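Local atomic coordinates of AlkZ (Streptomyces sahachiroi, PDB entry 5UUJ), a protein that belongs to the AlkZ-like family of DNA glycosylases and folds as a single chain with more helix than strand. Residues E225-D228 with R229-L233; T116-Q119 with V120-L123; L349-K352 with A353-E357; S192-G195 with A196-K200. One frame throughout, in Å; residues are numbered along the deposited sequence.

Contact 1 (E225-D228 with R229-L233); sequences ETFD and RWLSL
S232 and D228 meet one turn apart near the end of helix 224-232: the hydroxyl OG donates to D228 OD1 over 2.9 Å, arriving from above the carboxylate plane. The serine torsion accounts for this, since OG sits between the backbone N and the carbonyl carbon (chi1 69°) and so turns back along the helix. L231 CD2 packs 3.7 Å from D228 OD1 and also reaches the F227 ring at CE2. F227 and W230 form an oblique aromatic pair, planes 45° apart, with F227 CE1 touching W230 CZ3 at 3.8 Å. The edge of the indole also meets backbone oxygen, F227 O lying in the ring plane 3.6 Å from W230 CE3. On the polar side, R229 bends at chi3 (72°), which lays its guanidinium with one face over T226 CA. Its NH1 stands 4.7 Å from E225 OE2, and water 1, in the guanidinium plane, spans the gap by donating to OE2 and accepting from NH1.

Further out, T226 OG1 pairs with T223 OG1, and D228 OD1 takes a second hydrogen bond with T236 OG1 in the loop after the helix. Y215 of helix 204-219 meets both aromatic rings, edge-to-face for F227. L233 then leaves helical geometry with positive phi. With S232 and T236 both on OD1, and OD2 also hydrogen-bonded, the buried carboxylate of D228 would be stabilised as an anion. E225 and R229 have no direct salt bridge; water 1 links them, while P294 O takes the other terminal guanidinium nitrogen, NH2.

Contact 2 (T116-Q119 with V120-L123); sequences TPRQ and VDEL
R118 and E122 face each other across the first turn of helix 117-130, beside a capping box made by T116 and Q119. R118 leaves with CG anti to its backbone N and then kinks at chi2 (74°), carrying the guanidinium forward along the helix toward D121 and E122. E122 has CG beside its own N (chi1 -67°) and an extended chain, which carries its carboxylate to one face of that group. OE2 stands 3.7 Å above the guanidinium plane, offset toward its rim, and the planes are nearly perpendicular. No N-H points at the oxygen, so the long salt bridge, 3.8 Å from R118 NE to E122 OE2, rests on charge alone. D121 CB comes in the guanidinium plane at its edge, 3.6 Å from NH1.

In the box, Q119 OE1 accepts from T116 N at 2.9 Å, in the carbonyl plane on a lone pair and almost straight at 178°. T116 OG1 in turn accepts from Q119 N, which ties up a backbone N-H at the helix start. Behind it V120, buried, sets CG2 3.3 Å from T116 O and packs on W104 and on P168 of helix 162-172. The D121 carboxylate forms a salt bridge with R172 through OD1, and that same oxygen receives water 2 at 2.8 Å, a water that also donates to P117 O.

Contact 3 (L349-K352 with A353-E357); sequences LPVK and AVEKE
V354 holds CG1 anti to its backbone N (chi1 176°), a torsion that turns CG2 back beside that N and over the residues that precede it, where it meets L349 CB at 3.9 Å. A similar logic joins V351 and E355: the valine has CG2 anti to its N, the glutamate has CG beside its N (chi1 -78°) with an extended chain, and the two side chains run alongside each other in the same direction. This is the start of helix 351-365, the helix of a beta-alpha-beta unit between the parallel neighbours strand 337-342 and strand 372-374.

P350 occupies the N-cap position, and its carbonyl works on two fronts. Its oxygen takes the V354 N-H at 3.1 Å, nearly along the C=O axis, and also a weak bond from A353 N bent to 120°. V354 CG2 lies 3.4 Å from that same P350 O, tucked against the cap. The proline ring adds an apolar touch, CB to A353 CB at 4.1 Å.

L349 and the buried V354 both rest on V340 of strand 337-342, and V354 reaches V372 of strand 372-374 as well, so this side seats the helix on the sheet. E357, one turn on, forms a salt bridge with R25 and a hydrogen bond with L283 N. E355 is exposed, though its side chain also touches V372; it stays close to the backbone, CG 3.3 Å from V351 O, while its carboxylate oxygen OE1 passes 3.8 Å from V351 CG2.

Contact 4 (S192-G195 with A196-K200); sequences SQFG and ADWGK
F194 CB sits 4.1 Å from W198 CB, the apolar touch where the end of helix 190-194 meets the chain folding back over it. From there CG lies beside the backbone N (chi1 -61°), and the ring reaches past the tryptophan: CD2 comes 4.5 Å from W198 CE3, an oblique approach. Along the ring, one face carries Q193 CG 4.0 Å above its centre. At the tip, CZ lies 3.3 Å from Q193 NE2, which is itself held by a hydrogen bond to H177 O. M74 of strand 74-77 touches both F194 and W198, and C176 and P88 also border the phenylalanine.

The backbone makes this reversal with two successive turns. G195, at phi 52° and psi -124°, takes the second position of a type II' beta turn, closed by D197 N donating to F194 O at 3.0 Å; positive phi here suits glycine. The next turn is a short 3-10 step, in which W198 N donates to G195 O at 2.9 Å from well above the carbonyl plane. D197 CB packs on the first of these acceptors, 3.3 Å from F194 O.

All four contacts are local, each confined to eight or nine consecutive residues, so none encloses a long loop, and along the chain they run in series without nesting or crossing. Contact 2 comes first, opening helix 117-130 beside helix 162-172. Contact 4 follows where helix 190-194 ends and the chain turns toward helix 204-219. Contact 1 runs along helix 224-232, packed against helices 204-219 and 91-100. Contact 3 starts helix 351-365 on the C-terminal sheet. Contacts 2 and 3 lie on opposite sides of the chain's centre, their own centres about 54 Å apart; contact 1 is nearest the middle, and contacts 2 and 4 are about 25 Å apart, centre to centre.

Contact 1 (E225-D228 with R229-L233)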
loop_
_atom_site.group_PDB
_atom_site.type_symbol
_atom_site.label_atom_id
_atom_site.label_comp_id
_atom_site.label_asym_id
_atom_site.label_seq_id
_atom_site.Cartn_x
_atom_site.Cartn_y
_atom_site.Cartn_z
ATOM N N GLU A 225 15.773 -5.161 5.708
ATOM C CA GLU A 225 15.603 -3.745 6.022
ATOM C C GLU A 225 14.540 -3.107 5.137
ATOM O O GLU A 225 13.688 -2.352 5.609
ATOM C CB GLU A 225 16.931 -2.998 5.859
ATOM C CG GLU A 225 16.833 -1.499 6.110
ATOM C CD GLU A 225 18.183 -0.806 6.090
ATOM O OE1 GLU A 225 19.199 -1.476 5.802
ATOM O OE2 GLU A 225 18.229 0.413 6.364
ATOM N N THR A 226 14.605 -3.416 3.849
ATOM C CA THR A 226 13.666 -2.880 2.874
ATOM C C THR A 226 12.248 -3.355 3.175
ATOM O O THR A 226 11.290 -2.589 3.056
ATOM C CB THR A 226 14.067 -3.291 1.448
ATOM O OG1 THR A 226 15.324 -2.685 1.121
ATOM C CG2 THR A 226 13.021 -2.860 0.431
ATOM N N PHE A 227 12.121 -4.616 3.576
ATOM C CA PHE A 227 10.822 -5.179 3.913
ATOM C C PHE A 227 10.178 -4.447 5.088
ATOM O O PHE A 227 9.010 -4.059 5.022
ATOM C CB PHE A 227 10.949 -6.665 4.242
ATOM C CG PHE A 227 9.720 -7.245 4.881
ATOM C CD1 PHE A 227 8.612 -7.565 4.116
ATOM C CD2 PHE A 227 9.671 -7.461 6.247
ATOM C CE1 PHE A 227 7.480 -8.095 4.700
ATOM C CE2 PHE A 227 8.539 -7.993 6.838
ATOM C CZ PHE A 227 7.443 -8.310 6.061
ATOM N N ASP A 228 10.942 -4.252 6.159
ATOM C CA ASP A 228 10.399 -3.666 7.378
ATOM C C ASP A 228 10.219 -2.156 7.218
ATOM O O ASP A 228 9.428 -1.545 7.934
ATOM C CB ASP A 228 11.303 -3.980 8.575
ATOM C CG ASP A 228 10.610 -3.753 9.914
ATOM O OD1 ASP A 228 9.384 -3.976 10.005
ATOM O OD2 ASP A 228 11.294 -3.364 10.881
ATOM N N ARG A 229 10.943 -1.559 6.275
ATOM C CA ARG A 229 10.725 -0.154 5.944
ATOM C C ARG A 229 9.348 0.019 5.308
ATOM O O ARG A 229 8.593 0.923 5.667
ATOM C CB ARG A 229 11.804 0.375 4.998
ATOM C CG ARG A 229 11.587 1.841 4.625
ATOM C CD ARG A 229 12.800 2.460 3.971
ATOM N NE ARG A 229 13.000 1.957 2.613
ATOM C CZ ARG A 229 14.154 1.503 2.127
ATOM N NH1 ARG A 229 15.248 1.473 2.881
ATOM N NH2 ARG A 229 14.213 1.072 0.874
ATOM N N TRP A 230 9.035 -0.852 4.355
ATOM C CA TRP A 230 7.714 -0.878 3.739
ATOM C C TRP A 230 6.634 -1.187 4.775
ATOM O O TRP A 230 5.596 -0.529 4.816
ATOM C CB TRP A 230 7.674 -1.914 2.612
ATOM C CG TRP A 230 6.293 -2.295 2.195
ATOM C CD1 TRP A 230 5.472 -1.608 1.349
ATOM C CD2 TRP A 230 5.567 -3.464 2.598
ATOM N NE1 TRP A 230 4.278 -2.273 1.204
ATOM C CE2 TRP A 230 4.312 -3.415 1.958
ATOM C CE3 TRP A 230 5.857 -4.546 3.436
ATOM C CZ2 TRP A 230 3.346 -4.404 2.133
ATOM C CZ3 TRP A 230 4.897 -5.528 3.606
ATOM C CH2 TRP A 230 3.657 -5.450 2.958
ATOM N N LEU A 231 6.897 -2.178 5.620
ATOM C CA LEU A 231 5.916 -2.635 6.594
ATOM C C LEU A 231 5.598 -1.583 7.651
ATOM O O LEU A 231 4.431 -1.286 7.902
ATOM C CB LEU A 231 6.408 -3.910 7.286
ATOM C CG LEU A 231 5.440 -4.551 8.287
ATOM C CD1 LEU A 231 4.240 -5.166 7.574
ATOM C CD2 LEU A 231 6.154 -5.592 9.134
ATOM N N SER A 232 6.634 -1.021 8.270
ATOM C CA SER A 232 6.445 -0.236 9.486
ATOM C C SER A 232 7.485 0.859 9.705
ATOM O O SER A 232 7.661 1.320 10.830
ATOM C CB SER A 232 6.459 -1.172 10.691
ATOM O OG SER A 232 7.754 -1.707 10.885
ATOM N N LEU A 233 8.161 1.279 8.641
ATOM C CA LEU A 233 9.271 2.223 8.759
ATOM C C LEU A 233 10.290 1.707 9.773
ATOM O O LEU A 233 10.747 2.443 10.650
ATOM C CB LEU A 233 8.767 3.616 9.160
ATOM C CG LEU A 233 7.785 4.288 8.196
ATOM C CD1 LEU A 233 7.347 5.645 8.736
ATOM C CD2 LEU A 233 8.395 4.446 6.811
HETATM O O HOH W 1 15.445 1.817 6.142
#

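Contact 2 (T116-Q119 with V120-L123)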
loop_
_atom_site.group_PDB
_atom_site.type_symbol
_atom_site.label_atom_id
_atom_site.label_comp_id
_atom_site.label_asym_id
_atom_site.label_seq_id
_atom_site.Cartn_x
_atom_site.Cartn_y
_atom_site.Cartn_z
ATOM N N THR A 116 -3.785 5.785 27.419
ATOM C CA THR A 116 -2.848 4.810 27.962
ATOM C C THR A 116 -3.015 3.457 27.265
ATOM O O THR A 116 -4.024 3.223 26.605
ATOM C CB THR A 116 -3.043 4.625 29.478
ATOM O OG1 THR A 116 -4.280 3.949 29.728
ATOM C CG2 THR A 116 -3.038 5.973 30.190
ATOM N N PRO A 117 -2.017 2.567 27.401
ATOM C CA PRO A 117 -2.135 1.212 26.848
ATOM C C PRO A 117 -3.325 0.449 27.427
ATOM O O PRO A 117 -3.998 -0.284 26.698
ATOM C CB PRO A 117 -0.811 0.549 27.248
ATOM C CG PRO A 117 0.140 1.680 27.421
ATOM C CD PRO A 117 -0.678 2.814 27.965
ATOM N N ARG A 118 -3.576 0.620 28.720
ATOM C CA ARG A 118 -4.733 -0.001 29.355
ATOM C C ARG A 118 -6.005 0.458 28.657
ATOM O O ARG A 118 -6.894 -0.343 28.364
ATOM C CB ARG A 118 -4.793 0.345 30.846
ATOM C CG ARG A 118 -5.980 -0.266 31.586
ATOM C CD ARG A 118 -5.799 -1.758 31.803
ATOM N NE ARG A 118 -7.067 -2.432 32.081
ATOM C CZ ARG A 118 -7.812 -3.058 31.170
ATOM N NH1 ARG A 118 -7.427 -3.114 29.900
ATOM N NH2 ARG A 118 -8.950 -3.636 31.532
ATOM N N GLN A 119 -6.077 1.755 28.386
ATOM C CA GLN A 119 -7.251 2.345 27.760
ATOM C C GLN A 119 -7.407 1.930 26.298
ATOM O O GLN A 119 -8.524 1.855 25.794
ATOM C CB GLN A 119 -7.189 3.866 27.867
ATOM C CG GLN A 119 -7.562 4.386 29.239
ATOM C CD GLN A 119 -7.250 5.855 29.406
ATOM O OE1 GLN A 119 -6.296 6.369 28.824
ATOM N NE2 GLN A 119 -8.058 6.543 30.204
ATOM N N VAL A 120 -6.296 1.672 25.616
ATOM C CA VAL A 120 -6.361 1.186 24.240
ATOM C C VAL A 120 -7.035 -0.187 24.225
ATOM O O VAL A 120 -7.871 -0.463 23.367
ATOM C CB VAL A 120 -4.959 1.106 23.588
ATOM C CG1 VAL A 120 -5.004 0.344 22.266
ATOM C CG2 VAL A 120 -4.405 2.502 23.356
ATOM N N ASP A 121 -6.684 -1.034 25.189
ATOM C CA ASP A 121 -7.297 -2.354 25.301
ATOM C C ASP A 121 -8.794 -2.236 25.557
ATOM O O ASP A 121 -9.593 -2.944 24.942
ATOM C CB ASP A 121 -6.646 -3.169 26.423
ATOM C CG ASP A 121 -5.226 -3.594 26.098
ATOM O OD1 ASP A 121 -4.805 -3.466 24.926
ATOM O OD2 ASP A 121 -4.532 -4.072 27.021
ATOM N N GLU A 122 -9.170 -1.345 26.469
ATOM C CA GLU A 122 -10.575 -1.129 26.790
ATOM C C GLU A 122 -11.340 -0.667 25.556
ATOM O O GLU A 122 -12.444 -1.142 25.283
ATOM C CB GLU A 122 -10.723 -0.106 27.913
ATOM C CG GLU A 122 -10.199 -0.580 29.256
ATOM C CD GLU A 122 -10.158 0.530 30.290
ATOM O OE1 GLU A 122 -10.570 1.664 29.970
ATOM O OE2 GLU A 122 -9.711 0.271 31.425
ATOM N N LEU A 123 -10.742 0.256 24.809
ATOM C CA LEU A 123 -11.354 0.771 23.591
ATOM C C LEU A 123 -11.505 -0.315 22.540
ATOM O O LEU A 123 -12.509 -0.362 21.832
ATOM C CB LEU A 123 -10.529 1.921 23.023
ATOM C CG LEU A 123 -10.604 3.223 23.811
ATOM C CD1 LEU A 123 -9.468 4.133 23.388
ATOM C CD2 LEU A 123 -11.955 3.901 23.607
HETATM O O HOH W 2 -2.435 -1.898 24.776
HETATM O O HOH W 3 -10.207 4.608 31.485
#

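Contact 3 (L349-K352 with A353-E357)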
loop_
_atom_site.group_PDB
_atom_site.type_symbol
_atom_site.label_atom_id
_atom_site.label_comp_id
_atom_site.label_asym_id
_atom_site.label_seq_id
_atom_site.Cartn_x
_atom_site.Cartn_y
_atom_site.Cartn_z
ATOM N N LEU A 349 12.646 11.599 -24.076
ATOM C CA LEU A 349 11.542 10.646 -24.070
ATOM C C LEU A 349 10.883 10.573 -25.449
ATOM O O LEU A 349 10.467 11.601 -25.982
ATOM C CB LEU A 349 10.505 11.040 -23.018
ATOM C CG LEU A 349 11.045 11.308 -21.609
ATOM C CD1 LEU A 349 9.925 11.738 -20.678
ATOM C CD2 LEU A 349 11.756 10.084 -21.056
ATOM N N PRO A 350 10.790 9.364 -26.035
ATOM C CA PRO A 350 10.126 9.245 -27.340
ATOM C C PRO A 350 8.673 9.710 -27.286
ATOM O O PRO A 350 7.867 9.113 -26.576
ATOM C CB PRO A 350 10.213 7.746 -27.653
ATOM C CG PRO A 350 11.333 7.241 -26.821
ATOM C CD PRO A 350 11.322 8.068 -25.574
ATOM N N VAL A 351 8.349 10.755 -28.039
ATOM C CA VAL A 351 7.052 11.414 -27.921
ATOM C C VAL A 351 5.882 10.469 -28.201
ATOM O O VAL A 351 4.828 10.576 -27.576
ATOM C CB VAL A 351 6.960 12.632 -28.869
ATOM C CG1 VAL A 351 6.974 12.197 -30.332
ATOM C CG2 VAL A 351 5.719 13.458 -28.560
ATOM N N LYS A 352 6.068 9.536 -29.125
ATOM C CA LYS A 352 4.986 8.642 -29.511
ATOM C C LYS A 352 4.715 7.606 -28.426
ATOM O O LYS A 352 3.568 7.217 -28.204
ATOM C CB LYS A 352 5.309 7.964 -30.843
ATOM C CG LYS A 352 5.246 8.923 -32.027
ATOM C CD LYS A 352 5.583 8.242 -33.342
ATOM C CE LYS A 352 5.368 9.189 -34.517
ATOM N NZ LYS A 352 5.726 8.565 -35.824
ATOM N N ALA A 353 5.767 7.168 -27.743
ATOM C CA ALA A 353 5.610 6.236 -26.634
ATOM C C ALA A 353 4.885 6.916 -25.478
ATOM O O ALA A 353 4.030 6.314 -24.828
ATOM C CB ALA A 353 6.961 5.711 -26.180
ATOM N N VAL A 354 5.228 8.175 -25.228
ATOM C CA VAL A 354 4.581 8.951 -24.178
ATOM C C VAL A 354 3.104 9.160 -24.503
ATOM O O VAL A 354 2.240 9.020 -23.634
ATOM C CB VAL A 354 5.273 10.317 -23.987
ATOM C CG1 VAL A 354 4.537 11.170 -22.950
ATOM C CG2 VAL A 354 6.721 10.114 -23.573
ATOM N N GLU A 355 2.819 9.493 -25.757
ATOM C CA GLU A 355 1.449 9.734 -26.193
ATOM C C GLU A 355 0.591 8.477 -26.069
ATOM O O GLU A 355 -0.604 8.560 -25.785
ATOM C CB GLU A 355 1.433 10.251 -27.635
ATOM C CG GLU A 355 1.793 11.730 -27.745
ATOM C CD GLU A 355 1.871 12.225 -29.176
ATOM O OE1 GLU A 355 2.017 13.452 -29.364
ATOM O OE2 GLU A 355 1.793 11.396 -30.108
ATOM N N LYS A 356 1.198 7.313 -26.275
ATOM C CA LYS A 356 0.472 6.058 -26.134
ATOM C C LYS A 356 0.107 5.824 -24.669
ATOM O O LYS A 356 -0.997 5.377 -24.357
ATOM C CB LYS A 356 1.300 4.891 -26.675
ATOM C CG LYS A 356 0.570 3.555 -26.686
ATOM C CD LYS A 356 -0.793 3.662 -27.362
ATOM C CE LYS A 356 -1.389 2.294 -27.658
ATOM N NZ LYS A 356 -0.627 1.566 -28.708
ATOM N N GLU A 357 1.036 6.135 -23.774
ATOM C CA GLU A 357 0.766 6.040 -22.346
ATOM C C GLU A 357 -0.306 7.045 -21.933
ATOM O O GLU A 357 -1.164 6.738 -21.108
ATOM C CB GLU A 357 2.044 6.262 -21.537
ATOM C CG GLU A 357 2.893 5.012 -21.370
ATOM C CD GLU A 357 2.189 3.940 -20.558
ATOM O OE1 GLU A 357 2.136 4.062 -19.314
ATOM O OE2 GLU A 357 1.680 2.978 -21.169
#

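Contact 4 (S192-G195 with A196-K200)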
loop_
_atom_site.group_PDB
_atom_site.type_symbol
_atom_site.label_atom_id
_atom_site.label_comp_id
_atom_site.label_asym_id
_atom_site.label_seq_id
_atom_site.Cartn_x
_atom_site.Cartn_y
_atom_site.Cartn_z
ATOM N N SER A 192 -18.375 -8.648 11.147
ATOM C CA SER A 192 -19.795 -8.588 10.810
ATOM C C SER A 192 -20.021 -8.166 9.357
ATOM O O SER A 192 -21.000 -8.572 8.735
ATOM C CB SER A 192 -20.537 -7.631 11.755
ATOM O OG SER A 192 -20.161 -6.282 11.539
ATOM N N GLN A 193 -19.117 -7.360 8.808
ATOM C CA GLN A 193 -19.283 -6.880 7.437
ATOM C C GLN A 193 -18.891 -7.924 6.396
ATOM O O GLN A 193 -19.515 -8.012 5.342
ATOM C CB GLN A 193 -18.468 -5.604 7.208
ATOM C CG GLN A 193 -18.619 -5.041 5.803
ATOM C CD GLN A 193 -18.171 -3.597 5.691
ATOM O OE1 GLN A 193 -18.983 -2.707 5.439
ATOM N NE2 GLN A 193 -16.876 -3.356 5.873
ATOM N N PHE A 194 -17.864 -8.715 6.690
ATOM C CA PHE A 194 -17.295 -9.616 5.691
ATOM C C PHE A 194 -17.611 -11.094 5.940
ATOM O O PHE A 194 -17.332 -11.937 5.090
ATOM C CB PHE A 194 -15.782 -9.400 5.622
ATOM C CG PHE A 194 -15.403 -8.004 5.222
ATOM C CD1 PHE A 194 -15.664 -7.544 3.939
ATOM C CD2 PHE A 194 -14.803 -7.143 6.128
ATOM C CE1 PHE A 194 -15.328 -6.254 3.567
ATOM C CE2 PHE A 194 -14.461 -5.852 5.760
ATOM C CZ PHE A 194 -14.727 -5.409 4.480
ATOM N N GLY A 195 -18.198 -11.400 7.093
ATOM C CA GLY A 195 -18.666 -12.745 7.384
ATOM C C GLY A 195 -17.634 -13.839 7.169
ATOM O O GLY A 195 -16.543 -13.802 7.738
ATOM N N ALA A 196 -17.982 -14.815 6.337
ATOM C CA ALA A 196 -17.131 -15.977 6.108
ATOM C C ALA A 196 -15.812 -15.618 5.421
ATOM O O ALA A 196 -14.885 -16.425 5.403
ATOM C CB ALA A 196 -17.877 -17.009 5.289
ATOM N N ASP A 197 -15.730 -14.420 4.853
ATOM C CA ASP A 197 -14.490 -13.957 4.236
ATOM C C ASP A 197 -13.487 -13.436 5.263
ATOM O O ASP A 197 -12.322 -13.229 4.938
ATOM C CB ASP A 197 -14.778 -12.860 3.209
ATOM C CG ASP A 197 -15.378 -13.402 1.932
ATOM O OD1 ASP A 197 -14.953 -14.489 1.489
ATOM O OD2 ASP A 197 -16.278 -12.743 1.374
ATOM N N TRP A 198 -13.939 -13.218 6.495
ATOM C CA TRP A 198 -13.060 -12.724 7.547
ATOM C C TRP A 198 -12.542 -13.872 8.398
ATOM O O TRP A 198 -13.263 -14.409 9.237
ATOM C CB TRP A 198 -13.784 -11.709 8.428
ATOM C CG TRP A 198 -12.896 -11.075 9.449
ATOM C CD1 TRP A 198 -12.860 -11.343 10.788
ATOM C CD2 TRP A 198 -11.906 -10.066 9.214
ATOM N NE1 TRP A 198 -11.913 -10.557 11.400
ATOM C CE2 TRP A 198 -11.313 -9.766 10.456
ATOM C CE3 TRP A 198 -11.467 -9.386 8.073
ATOM C CZ2 TRP A 198 -10.302 -8.814 10.589
ATOM C CZ3 TRP A 198 -10.465 -8.442 8.207
ATOM C CH2 TRP A 198 -9.894 -8.165 9.456
ATOM N N GLY A 199 -11.287 -14.242 8.173
ATOM C CA GLY A 199 -10.660 -15.311 8.925
ATOM C C GLY A 199 -10.190 -14.826 10.279
ATOM O O GLY A 199 -9.967 -13.631 10.484
ATOM N N LYS A 200 -10.055 -15.760 11.215
ATOM C CA LYS A 200 -9.537 -15.457 12.542
ATOM C C LYS A 200 -8.094 -14.999 12.402
ATOM O O LYS A 200 -7.340 -15.544 11.595
ATOM C CB LYS A 200 -9.630 -16.680 13.455
ATOM C CG LYS A 200 -11.003 -17.351 13.453
ATOM C CD LYS A 200 -10.939 -18.803 13.905
ATOM C CE LYS A 200 -10.764 -18.920 15.408
ATOM N NZ LYS A 200 -10.956 -20.325 15.865
#